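Local coordinates for chromosome partition protein Smc (Pyrococcus furiosus, PDB 3KTA) that is probably required for chromosome condensation and partitioning, binding and hydrolysing ATP in an ABC-type head domain whose N-terminal part is the chain described here, at residues A[7-12]-A[80-85]; A[13-18]-A[40-45]; A[46-51]-A[102-107]. All coordinates share one frame; numbering follows the deposited sequence.

From the N terminus, segment 7-12, the end of the first strand and the two residues after it, pairs with 80-85 in interaction 1, closing a long loop. Within it interaction 2 closes a shorter one: loop 13-18, two residues beyond the first strand, meets the first turns of helix 39-49 beside the nucleotide. The last turn of this helix and the residues ending it, 46-51, meet 102-107, at the end of strand 99-106, in interaction 3, closing a loop that runs through strand 80-87 and so crosses interaction 1. Both reach one antiparallel sheet, joined by the salt bridge of Glu81 with Arg105. Interactions 2 and 3 lie in series on the helix, which spans from phosphates to sheet.

Interaction 1 of 3, residues A[7-12]-A[80-85]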
# COMPACT_ATOMS: atom_id res chain seq x y z
N LEU A 7 6.15 2.40 -13.62
CA LEU A 7 7.50 2.07 -13.18
C LEU A 7 8.31 1.51 -14.35
O LEU A 7 7.77 0.89 -15.27
CB LEU A 7 7.48 0.97 -12.12
CG LEU A 7 6.89 1.30 -10.76
CD1 LEU A 7 6.61 0.01 -10.01
CD2 LEU A 7 7.84 2.20 -9.96
N GLU A 8 9.62 1.74 -14.30
CA GLU A 8 10.56 1.08 -15.20
C GLU A 8 11.61 0.38 -14.35
O GLU A 8 12.29 1.02 -13.55
CB GLU A 8 11.21 2.10 -16.14
CG GLU A 8 10.27 2.57 -17.23
CD GLU A 8 10.85 3.66 -18.11
OE1 GLU A 8 11.94 4.17 -17.79
OE2 GLU A 8 10.18 4.01 -19.10
N LEU A 9 11.70 -0.94 -14.49
CA LEU A 9 12.64 -1.76 -13.72
C LEU A 9 13.74 -2.29 -14.64
O LEU A 9 13.44 -2.86 -15.68
CB LEU A 9 11.93 -2.97 -13.12
CG LEU A 9 11.11 -2.76 -11.84
CD1 LEU A 9 10.01 -1.74 -12.03
CD2 LEU A 9 10.51 -4.11 -11.39
N LYS A 10 14.98 -2.13 -14.22
CA LYS A 10 16.10 -2.74 -14.93
C LYS A 10 17.05 -3.41 -13.95
O LYS A 10 17.64 -2.76 -13.09
CB LYS A 10 16.85 -1.70 -15.78
CG LYS A 10 18.05 -2.31 -16.53
CD LYS A 10 18.85 -1.28 -17.29
CE LYS A 10 20.10 -1.94 -17.87
NZ LYS A 10 20.98 -0.97 -18.57
N GLY A 11 17.18 -4.74 -14.06
CA GLY A 11 18.07 -5.48 -13.18
C GLY A 11 17.57 -5.53 -11.75
O GLY A 11 18.34 -5.73 -10.81
N PHE A 12 16.25 -5.37 -11.59
CA PHE A 12 15.67 -5.29 -10.26
C PHE A 12 14.99 -6.59 -9.84
O PHE A 12 14.03 -7.02 -10.47
CB PHE A 12 14.68 -4.13 -10.17
CG PHE A 12 14.17 -3.92 -8.78
CD1 PHE A 12 14.88 -3.16 -7.88
CD2 PHE A 12 12.99 -4.53 -8.35
CE1 PHE A 12 14.45 -2.99 -6.59
CE2 PHE A 12 12.54 -4.37 -7.05
CZ PHE A 12 13.26 -3.58 -6.17
N ALA A 80 21.02 -2.52 -10.06
CA ALA A 80 19.56 -2.52 -10.13
C ALA A 80 19.07 -1.07 -10.24
O ALA A 80 19.55 -0.20 -9.53
CB ALA A 80 18.97 -3.18 -8.89
N GLU A 81 18.12 -0.83 -11.12
CA GLU A 81 17.58 0.51 -11.28
C GLU A 81 16.06 0.52 -11.38
O GLU A 81 15.46 -0.30 -12.07
CB GLU A 81 18.18 1.15 -12.53
CG GLU A 81 17.62 2.53 -12.85
CD GLU A 81 18.33 3.15 -14.03
OE1 GLU A 81 19.51 3.54 -13.87
OE2 GLU A 81 17.73 3.23 -15.11
N VAL A 82 15.44 1.48 -10.69
CA VAL A 82 14.00 1.70 -10.82
C VAL A 82 13.76 3.17 -11.13
O VAL A 82 14.37 4.04 -10.51
CB VAL A 82 13.26 1.31 -9.53
CG1 VAL A 82 11.75 1.58 -9.66
CG2 VAL A 82 13.51 -0.16 -9.21
N ALA A 83 12.90 3.42 -12.11
CA ALA A 83 12.40 4.76 -12.36
C ALA A 83 10.90 4.78 -12.10
O ALA A 83 10.17 3.87 -12.51
CB ALA A 83 12.70 5.19 -13.78
N ILE A 84 10.44 5.82 -11.41
CA ILE A 84 9.02 5.98 -11.15
C ILE A 84 8.54 7.30 -11.78
O ILE A 84 9.20 8.34 -11.64
CB ILE A 84 8.70 5.89 -9.63
CG1 ILE A 84 7.19 5.87 -9.40
CG2 ILE A 84 9.39 7.04 -8.84
CD1 ILE A 84 6.80 5.50 -7.96
N TYR A 85 7.44 7.23 -12.52
CA TYR A 85 6.91 8.40 -13.24
C TYR A 85 5.61 8.85 -12.57
O TYR A 85 4.61 8.11 -12.57
CB TYR A 85 6.66 8.05 -14.71
CG TYR A 85 7.93 7.76 -15.49
CD1 TYR A 85 8.68 6.62 -15.24
CD2 TYR A 85 8.40 8.65 -16.44
CE1 TYR A 85 9.86 6.36 -15.94
CE2 TYR A 85 9.58 8.40 -17.13
CZ TYR A 85 10.30 7.26 -16.88
OH TYR A 85 11.47 7.00 -17.57
O HOH W 1 14.83 1.88 -15.13
O HOH W 2 10.17 6.76 -20.10
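Glu8 and Tyr85 meet on the same face of the sheet as Ala83 and Glu81. With CG anti to the carbonyl carbon (chi1 -74°) and an extended chain, the Glu8 carboxylate lies at the edge of the tyrosine ring, the two planes 61° apart. Tyr85 OH donates to Glu8 OE1 over 2.9 Å, arriving from above the carboxylate plane. Glu8 OE2 pairs with Lys6, so both oxygens are used. Small Ala83 lies between the longer side chains, its CB 4.2 Å from Glu8 CB. Glu81 turns its OE1 to Arg103 and Arg105, while a water joins its OE2 to Glu8 O.

The other face is apolar. Leu7 and Ile84 run side by side, Leu7 CD2 3.8 Å from Ile84 CG1. Val82 holds CG1 anti to its N (chi1 179°), which directs CG2 over the Phe12 ring, 4.0 Å from its centroid, in a CH-pi contact. Gly11, at positive phi, lets the chain turn. Along the sheet, Glu8 N gives Ala83 O a 2.8 Å bond, returned by Ala83 N to Glu8 O; Lys10 and Glu81 pair likewise. This is regular antiparallel pairing in the sheet of an ABC-type ATPase head, one face packed on helix 39-49.

Interaction 2 of 3, residues A[13-18]-A[40-45]; sequences KSYGNK and SNIGDA. With MG (magnesium ion), chain F; AP5 (bis(adenosine)-5'-pentaphosphate), chain E.
The Walker A (P-loop) helix meets the loop that follows the first strand at the nucleotide site of this ABC-type ATPase head, here filled by bis(adenosine)-5'-pentaphosphate. Asn41 is the central residue, because its amide can serve protein and ligand together. Its ND2 donates to Ser14 OG at 2.9 Å, with the serine oxygen lying in the amide plane, and also to the ribose oxygen O4J at 3.0 Å. These two bonds fix the rotation of the amide, while the backbone N of Asn41 grips phosphate oxygen O1E. Ser14 OG reaches Ser146 of another chain as well.

Lys13 crosses the Asn41 amide on its way to the helix. The bend at chi3 (77°) brings NZ to Asp44 OD2 in a 2.8 Å salt bridge, entering from above the carboxylate plane. A flexible lysine suits this reach, and Met58 O and Arg59 are further partners of its NZ and of Asp44 OD2 respectively. The neighbouring positive charges would be expected to favour an ionised Asp44.

Tyr15 presents its ring edge to Asn41 CB, with ring and amide planes 72° apart; Tyr15 OH bonds to Gly38 O and lies 3.3 Å from Ile42 CG1. At the start of the segment, Ser40 N donates to O2D, and Ser40 OG coordinates the magnesium ion at 2.1 Å, with Gln145 completing the protein ligands.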
# COMPACT_ATOMS: atom_id res chain seq x y z
N LYS A 13 15.51 -7.19 -8.76
CA LYS A 13 15.04 -8.48 -8.24
C LYS A 13 14.76 -9.48 -9.36
O LYS A 13 15.64 -9.75 -10.17
CB LYS A 13 13.86 -8.28 -7.28
CG LYS A 13 14.23 -7.37 -6.10
CD LYS A 13 13.15 -7.32 -5.01
CE LYS A 13 13.19 -8.56 -4.17
NZ LYS A 13 12.43 -8.44 -2.89
N SER A 14 13.56 -10.06 -9.40
CA SER A 14 13.29 -11.12 -10.38
C SER A 14 13.02 -10.65 -11.83
O SER A 14 12.72 -11.47 -12.70
CB SER A 14 12.09 -11.95 -9.91
OG SER A 14 10.95 -11.11 -9.77
N TYR A 15 13.13 -9.35 -12.10
CA TYR A 15 12.66 -8.83 -13.39
C TYR A 15 13.64 -8.85 -14.57
O TYR A 15 13.27 -8.47 -15.69
CB TYR A 15 11.94 -7.47 -13.22
CG TYR A 15 10.54 -7.71 -12.72
CD1 TYR A 15 9.49 -7.96 -13.60
CD2 TYR A 15 10.27 -7.76 -11.36
CE1 TYR A 15 8.20 -8.22 -13.13
CE2 TYR A 15 9.01 -8.03 -10.89
CZ TYR A 15 7.98 -8.26 -11.78
OH TYR A 15 6.72 -8.53 -11.29
N GLY A 16 14.84 -9.35 -14.32
CA GLY A 16 15.79 -9.61 -15.40
C GLY A 16 16.62 -8.41 -15.78
O GLY A 16 16.49 -7.34 -15.19
N ASN A 17 17.47 -8.60 -16.79
CA ASN A 17 18.45 -7.58 -17.16
C ASN A 17 17.95 -6.46 -18.05
O ASN A 17 18.59 -5.41 -18.14
CB ASN A 17 19.66 -8.25 -17.83
CG ASN A 17 20.58 -8.91 -16.83
OD1 ASN A 17 20.84 -8.37 -15.75
ND2 ASN A 17 21.11 -10.07 -17.19
N LYS A 18 16.84 -6.68 -18.74
CA LYS A 18 16.32 -5.69 -19.67
C LYS A 18 15.27 -4.83 -18.97
O LYS A 18 14.73 -5.22 -17.94
CB LYS A 18 15.73 -6.37 -20.90
CG LYS A 18 14.28 -6.81 -20.74
N SER A 40 5.00 -9.22 -5.33
CA SER A 40 5.44 -8.35 -4.25
C SER A 40 6.70 -7.57 -4.63
O SER A 40 6.93 -6.49 -4.11
CB SER A 40 5.69 -9.12 -2.97
OG SER A 40 4.46 -9.66 -2.51
N ASN A 41 7.52 -8.15 -5.49
CA ASN A 41 8.72 -7.45 -5.97
C ASN A 41 8.40 -6.10 -6.63
O ASN A 41 9.22 -5.18 -6.62
CB ASN A 41 9.53 -8.34 -6.92
CG ASN A 41 10.26 -9.46 -6.20
OD1 ASN A 41 10.38 -9.46 -4.98
ND2 ASN A 41 10.75 -10.42 -6.98
N ILE A 42 7.23 -5.99 -7.25
CA ILE A 42 6.79 -4.70 -7.79
C ILE A 42 6.59 -3.67 -6.68
O ILE A 42 7.00 -2.52 -6.80
CB ILE A 42 5.50 -4.84 -8.62
CG1 ILE A 42 5.73 -5.79 -9.79
CG2 ILE A 42 4.99 -3.47 -9.07
CD1 ILE A 42 4.46 -6.08 -10.58
N GLY A 43 5.97 -4.09 -5.58
CA GLY A 43 5.90 -3.25 -4.40
C GLY A 43 7.28 -2.88 -3.90
O GLY A 43 7.51 -1.75 -3.48
N ASP A 44 8.21 -3.83 -3.94
CA ASP A 44 9.56 -3.53 -3.45
C ASP A 44 10.25 -2.50 -4.35
O ASP A 44 11.06 -1.70 -3.85
CB ASP A 44 10.40 -4.80 -3.35
CG ASP A 44 9.88 -5.76 -2.30
OD1 ASP A 44 9.27 -5.28 -1.32
OD2 ASP A 44 10.08 -6.98 -2.46
N ALA A 45 9.92 -2.51 -5.64
CA ALA A 45 10.46 -1.50 -6.57
C ALA A 45 10.01 -0.11 -6.15
O ALA A 45 10.78 0.85 -6.23
CB ALA A 45 10.04 -1.82 -8.00
MG MG F . 3.94 -11.70 -2.48
PA AP5 E . 7.38 -17.78 -0.12
O1A AP5 E . 7.37 -19.18 -0.70
O2A AP5 E . 8.76 -17.33 0.27
O3A AP5 E . 6.81 -16.68 -1.17
PB AP5 E . 5.58 -16.95 -2.15
O1B AP5 E . 4.53 -17.79 -1.45
O2B AP5 E . 6.02 -17.48 -3.49
O3B AP5 E . 5.20 -15.39 -2.20
PG AP5 E . 4.11 -14.85 -3.18
O1G AP5 E . 3.15 -15.97 -3.52
O2G AP5 E . 3.45 -13.71 -2.46
O3G AP5 E . 4.95 -14.51 -4.47
PD AP5 E . 5.08 -13.14 -5.26
O1D AP5 E . 4.33 -13.25 -6.56
O2D AP5 E . 4.75 -11.94 -4.42
O3D AP5 E . 6.66 -13.23 -5.60
PE AP5 E . 7.80 -12.21 -5.09
O1E AP5 E . 7.50 -10.85 -5.69
O2E AP5 E . 7.95 -12.28 -3.61
O5F AP5 E . 6.33 -17.66 1.09
C5F AP5 E . 6.61 -18.04 2.43
C4F AP5 E . 5.40 -17.81 3.34
O4F AP5 E . 5.27 -16.43 3.61
C3F AP5 E . 4.08 -18.24 2.72
O3F AP5 E . 3.14 -18.48 3.74
C2F AP5 E . 3.65 -16.99 1.99
O2F AP5 E . 2.24 -16.91 1.86
C1F AP5 E . 4.19 -15.88 2.88
N9A AP5 E . 4.75 -14.76 2.10
C8A AP5 E . 5.10 -14.76 0.78
N7A AP5 E . 5.60 -13.54 0.48
C5A AP5 E . 5.57 -12.77 1.59
C6A AP5 E . 5.94 -11.45 1.82
N6A AP5 E . 6.32 -10.66 0.81
N1A AP5 E . 5.78 -10.93 3.08
C2A AP5 E . 5.26 -11.70 4.10
N3A AP5 E . 4.88 -13.01 3.87
C4A AP5 E . 5.03 -13.53 2.62
O5J AP5 E . 9.04 -12.83 -5.90
C5J AP5 E . 9.77 -13.93 -5.38
C4J AP5 E . 10.77 -14.33 -6.44
O4J AP5 E . 11.67 -13.24 -6.65
C3J AP5 E . 11.62 -15.52 -5.98
O3J AP5 E . 11.69 -16.46 -7.03
C2J AP5 E . 12.97 -14.89 -5.75
O2J AP5 E . 14.04 -15.81 -5.89
C1J AP5 E . 12.97 -13.77 -6.78
N9B AP5 E . 14.03 -12.81 -6.46
C8B AP5 E . 14.16 -11.97 -5.38
N7B AP5 E . 15.31 -11.28 -5.51
C5B AP5 E . 15.92 -11.68 -6.66
C6B AP5 E . 17.11 -11.32 -7.28
N6B AP5 E . 17.96 -10.51 -6.67
N1B AP5 E . 17.44 -11.93 -8.46
C2B AP5 E . 16.63 -12.88 -9.05
N3B AP5 E . 15.45 -13.23 -8.42
C4B AP5 E . 15.12 -12.64 -7.26
O HOH W 3 5.97 -12.12 -1.80
O HOH W 4 2.05 -11.11 -3.15

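Interaction 3 of 3, residues A[46-51]-A[102-107]; sequences ILFVLG and IRRRVY
Phe48 and Arg104 lie flat against each other where the Walker A helix of this ABC-type ATPase head ends over the antiparallel sheet. The guanidinium plane of Arg104 is only 4° from that of the phenyl ring, with centres 4.3 Å apart. This is an offset stack: Phe48 CE1 is the ring atom over the guanidinium, displaced toward its rim, whereas the methylene CD of Arg104 sits above the middle of the ring, 3.5 Å from the centroid, as a CH-pi donor. An arginine suits the place because its aliphatic chain and its flat cation can both cover an aromatic face. Extended from CG to NE, with CG anti to the backbone N (chi1 -176°), the chain lays that whole length across the phenylalanine.

The same side chain also closes off the helix. Arg104 NH1 donates to Phe48 O at 2.9 Å, and the acceptor lies close to the guanidinium plane. Phe48 O therefore takes two donors, since Gly51 N also bonds to it in the Schellman motif that terminates the helix. Gly51, the C-prime residue, has the positive phi that glycine adopts easily. NH1 of Arg104 reaches Gly52 O too, and its NE bonds to Ser112 OG, so this buried cation is held from several directions and its rotation is fixed.

Two residues away from the arginine in each direction along the strand, apolar Val106 and Ile102 flank it. Val106 approaches the Phe48 ring obliquely, with CG1 3.7 Å from CZ. Toward the start of the strand segment, branched Val49 of the helix packs on Ile102 and the backbone: its CG2 comes 4.1 Å from Ile102 CG2 and 3.4 Å from Ile102 O.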
# COMPACT_ATOMS: atom_id res chain seq x y z
N ILE A 46 8.77 -0.00 -5.69
CA ILE A 46 8.25 1.27 -5.20
C ILE A 46 8.96 1.70 -3.91
O ILE A 46 9.39 2.85 -3.79
CB ILE A 46 6.73 1.21 -5.00
CG1 ILE A 46 6.06 0.95 -6.36
CG2 ILE A 46 6.22 2.50 -4.32
CD1 ILE A 46 4.57 0.63 -6.25
N LEU A 47 9.09 0.79 -2.94
CA LEU A 47 9.82 1.10 -1.72
C LEU A 47 11.24 1.59 -2.04
O LEU A 47 11.75 2.56 -1.44
CB LEU A 47 9.93 -0.15 -0.84
CG LEU A 47 8.62 -0.65 -0.23
CD1 LEU A 47 8.88 -1.89 0.62
CD2 LEU A 47 7.98 0.43 0.59
N PHE A 48 11.87 0.90 -2.99
CA PHE A 48 13.27 1.18 -3.35
C PHE A 48 13.44 2.56 -3.96
O PHE A 48 14.28 3.35 -3.51
CB PHE A 48 13.74 0.11 -4.33
CG PHE A 48 15.11 0.34 -4.88
CD1 PHE A 48 16.23 0.08 -4.11
CD2 PHE A 48 15.28 0.76 -6.19
CE1 PHE A 48 17.51 0.27 -4.64
CE2 PHE A 48 16.55 0.94 -6.72
CZ PHE A 48 17.66 0.69 -5.94
N VAL A 49 12.63 2.85 -4.97
CA VAL A 49 12.80 4.11 -5.70
C VAL A 49 12.41 5.32 -4.85
O VAL A 49 12.91 6.43 -5.08
CB VAL A 49 12.03 4.09 -7.05
CG1 VAL A 49 10.52 4.15 -6.82
CG2 VAL A 49 12.52 5.24 -7.95
N LEU A 50 11.57 5.11 -3.84
CA LEU A 50 11.15 6.20 -2.95
C LEU A 50 12.10 6.35 -1.76
O LEU A 50 11.82 7.08 -0.80
CB LEU A 50 9.71 5.98 -2.45
CG LEU A 50 8.66 5.94 -3.56
CD1 LEU A 50 7.26 5.76 -2.95
CD2 LEU A 50 8.72 7.18 -4.44
N GLY A 51 13.23 5.65 -1.83
CA GLY A 51 14.33 5.93 -0.91
C GLY A 51 14.52 4.94 0.22
O GLY A 51 15.27 5.22 1.16
N ILE A 102 11.49 10.11 -10.77
CA ILE A 102 12.54 9.81 -9.81
C ILE A 102 13.18 8.47 -10.19
O ILE A 102 12.48 7.52 -10.53
CB ILE A 102 11.99 9.75 -8.38
CG1 ILE A 102 11.47 11.12 -7.95
CG2 ILE A 102 13.05 9.25 -7.42
CD1 ILE A 102 10.67 11.09 -6.65
N ARG A 103 14.51 8.42 -10.17
CA ARG A 103 15.22 7.20 -10.52
C ARG A 103 16.25 6.90 -9.44
O ARG A 103 16.89 7.82 -8.93
CB ARG A 103 15.93 7.33 -11.88
CG ARG A 103 16.75 6.11 -12.27
CD ARG A 103 16.87 6.00 -13.79
NE ARG A 103 17.47 7.19 -14.39
CZ ARG A 103 18.75 7.28 -14.76
NH1 ARG A 103 19.57 6.25 -14.58
NH2 ARG A 103 19.20 8.40 -15.32
N ARG A 104 16.38 5.63 -9.09
CA ARG A 104 17.39 5.18 -8.15
C ARG A 104 18.12 3.99 -8.74
O ARG A 104 17.51 3.06 -9.28
CB ARG A 104 16.79 4.78 -6.80
CG ARG A 104 17.83 4.41 -5.77
CD ARG A 104 17.20 3.85 -4.51
NE ARG A 104 18.20 3.43 -3.52
CZ ARG A 104 17.89 3.00 -2.30
NH1 ARG A 104 16.62 2.93 -1.93
NH2 ARG A 104 18.85 2.63 -1.45
N ARG A 105 19.45 4.02 -8.64
CA ARG A 105 20.25 2.90 -9.12
C ARG A 105 21.16 2.45 -7.98
O ARG A 105 21.81 3.28 -7.35
CB ARG A 105 21.07 3.35 -10.34
CG ARG A 105 22.00 2.29 -10.89
CD ARG A 105 22.86 2.85 -12.02
NE ARG A 105 22.10 3.19 -13.21
CZ ARG A 105 22.65 3.61 -14.34
NH1 ARG A 105 23.96 3.76 -14.41
NH2 ARG A 105 21.90 3.90 -15.40
N VAL A 106 21.19 1.15 -7.70
CA VAL A 106 22.11 0.63 -6.69
C VAL A 106 23.14 -0.27 -7.35
O VAL A 106 22.82 -1.07 -8.22
CB VAL A 106 21.38 -0.15 -5.58
CG1 VAL A 106 20.70 -1.38 -6.16
CG2 VAL A 106 22.35 -0.54 -4.48
N TYR A 107 24.39 -0.15 -6.90
CA TYR A 107 25.49 -0.93 -7.45
C TYR A 107 25.88 -2.09 -6.55
O TYR A 107 25.51 -2.12 -5.38
CB TYR A 107 26.70 -0.01 -7.68
CG TYR A 107 26.51 0.94 -8.83
CD1 TYR A 107 25.94 2.19 -8.63
CD2 TYR A 107 26.86 0.58 -10.12
CE1 TYR A 107 25.75 3.06 -9.69
CE2 TYR A 107 26.69 1.44 -11.18
CZ TYR A 107 26.13 2.68 -10.96
OH TYR A 107 25.96 3.53 -12.03